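Local structure of THUMP domain-containing protein (Pyrococcus horikoshii, 1VBK) at residues S222-N225 with L226-R229. The protein is of unknown function but probably binds ATP and RNA and may act in thiamine biosynthesis or tRNA modification. Residues are numbered along the deposited sequence; the frame is centred on the assembly and turned at random.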
loop_
_atom_site.group_PDB
_atom_site.type_symbol
_atom_site.label_atom_id
_atom_site.label_comp_id
_atom_site.label_asym_id
_atom_site.label_seq_id
_atom_site.Cartn_x
_atom_site.Cartn_y
_atom_site.Cartn_z
ATOM N N SER A 222 -15.596 20.462 -10.021
ATOM C CA SER A 222 -14.920 21.750 -10.105
ATOM C C SER A 222 -13.874 21.863 -8.995
ATOM O O SER A 222 -12.849 22.524 -9.161
ATOM C CB SER A 222 -15.930 22.903 -10.026
ATOM O OG SER A 222 -16.732 22.819 -8.862
ATOM N N LEU A 223 -14.129 21.211 -7.865
ATOM C CA LEU A 223 -13.178 21.227 -6.760
ATOM C C LEU A 223 -11.960 20.417 -7.184
ATOM O O LEU A 223 -10.819 20.819 -6.954
ATOM C CB LEU A 223 -13.792 20.605 -5.503
ATOM C CG LEU A 223 -14.900 21.393 -4.798
ATOM C CD1 LEU A 223 -15.427 20.587 -3.619
ATOM C CD2 LEU A 223 -14.357 22.732 -4.322
ATOM N N TRP A 224 -12.207 19.273 -7.815
ATOM C CA TRP A 224 -11.116 18.424 -8.263
ATOM C C TRP A 224 -10.277 19.112 -9.343
ATOM O O TRP A 224 -9.060 18.939 -9.387
ATOM C CB TRP A 224 -11.643 17.085 -8.792
ATOM C CG TRP A 224 -10.534 16.214 -9.291
ATOM C CD1 TRP A 224 -10.392 15.703 -10.547
ATOM C CD2 TRP A 224 -9.343 15.862 -8.577
ATOM N NE1 TRP A 224 -9.180 15.064 -10.666
ATOM C CE2 TRP A 224 -8.516 15.148 -9.470
ATOM C CE3 TRP A 224 -8.893 16.086 -7.268
ATOM C CZ2 TRP A 224 -7.259 14.655 -9.099
ATOM C CZ3 TRP A 224 -7.644 15.596 -6.899
ATOM C CH2 TRP A 224 -6.842 14.890 -7.814
ATOM N N ASN A 225 -10.924 19.890 -10.209
ATOM C CA ASN A 225 -10.206 20.592 -11.272
ATOM C C ASN A 225 -9.133 21.514 -10.708
ATOM O O ASN A 225 -8.072 21.672 -11.306
ATOM C CB ASN A 225 -11.169 21.403 -12.144
ATOM C CG ASN A 225 -12.061 20.525 -12.996
ATOM O OD1 ASN A 225 -11.586 19.627 -13.692
ATOM N ND2 ASN A 225 -13.361 20.782 -12.951
ATOM N N LEU A 226 -9.415 22.124 -9.562
ATOM C CA LEU A 226 -8.459 23.010 -8.913
ATOM C C LEU A 226 -7.328 22.188 -8.291
ATOM O O LEU A 226 -6.158 22.554 -8.392
ATOM C CB LEU A 226 -9.147 23.830 -7.821
ATOM C CG LEU A 226 -10.215 24.832 -8.267
ATOM C CD1 LEU A 226 -10.871 25.446 -7.038
ATOM C CD2 LEU A 226 -9.586 25.909 -9.136
ATOM N N LEU A 227 -7.688 21.079 -7.648
ATOM C CA LEU A 227 -6.706 20.199 -7.015
ATOM C C LEU A 227 -5.798 19.521 -8.037
ATOM O O LEU A 227 -4.631 19.249 -7.757
ATOM C CB LEU A 227 -7.415 19.118 -6.187
ATOM C CG LEU A 227 -8.047 19.531 -4.857
ATOM C CD1 LEU A 227 -8.863 18.379 -4.282
ATOM C CD2 LEU A 227 -6.950 19.943 -3.888
ATOM N N LYS A 228 -6.334 19.250 -9.220
ATOM C CA LYS A 228 -5.563 18.580 -10.255
ATOM C C LYS A 228 -4.280 19.327 -10.616
ATOM O O LYS A 228 -3.275 18.705 -10.960
ATOM C CB LYS A 228 -6.416 18.379 -11.511
ATOM C CG LYS A 228 -6.037 17.126 -12.289
ATOM C CD LYS A 228 -6.901 16.920 -13.518
ATOM C CE LYS A 228 -6.630 15.559 -14.138
ATOM N NZ LYS A 228 -5.170 15.298 -14.297
ATOM N N ARG A 229 -4.315 20.654 -10.522
ATOM C CA ARG A 229 -3.156 21.489 -10.851
ATOM C C ARG A 229 -2.012 21.337 -9.854
ATOM O O ARG A 229 -0.981 22.004 -9.976
ATOM C CB ARG A 229 -3.569 22.960 -10.905
ATOM C CG ARG A 229 -4.674 23.258 -11.897
ATOM C CD ARG A 229 -5.094 24.721 -11.833
ATOM N NE ARG A 229 -4.013 25.634 -12.199
ATOM C CZ ARG A 229 -3.359 26.412 -11.341
ATOM N NH1 ARG A 229 -3.669 26.394 -10.054
ATOM N NH2 ARG A 229 -2.403 27.222 -11.774
#
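Trp224 lies across Leu227 and Lys228 in the last turns of helix 215-228, the crossover helix of a beta-alpha-beta unit between the parallel strands 204-210 and 239-241 of the ThiI-like domain. With CG anti to the backbone N (chi1 178°), the indole extends forward along the helix and brings its six-membered ring to the leucine, where CE3 is 3.5 Å from CB of Leu227. The two side chains run roughly at right angles, and CD1 of Leu227 adds a second touch, 3.8 Å from CE3 of Trp224. Leu227 also packs against Ala192, Phe196 and Met199 of helix 189-200. Underneath, Leu227 N donates to Leu223 O at 3.2 Å, whereas Leu226 N makes only weak bonds to Ser222 O and Leu223 O. The bond from Lys228 N to Trp224 O is short, 2.7 Å. At the pyrrole end of the indole, the N-H of NE1 is satisfied by the carbonyl oxygen of Gly236, which ties the buried ring to the chain leading into strand 239-241, and Leu186 and Leu238 touch the ring as well. Were Trp224 cut back to an alanine, a gap would probably open beside CB of Leu227 and the Gly236 carbonyl would lose this donor. Lys228 deals with the same end of the indole: its CB stands 4.3 Å above one face of the Trp224 ring, offset toward the rim, while CG of Lys228 passes 4.1 Å from NE1 of Trp224.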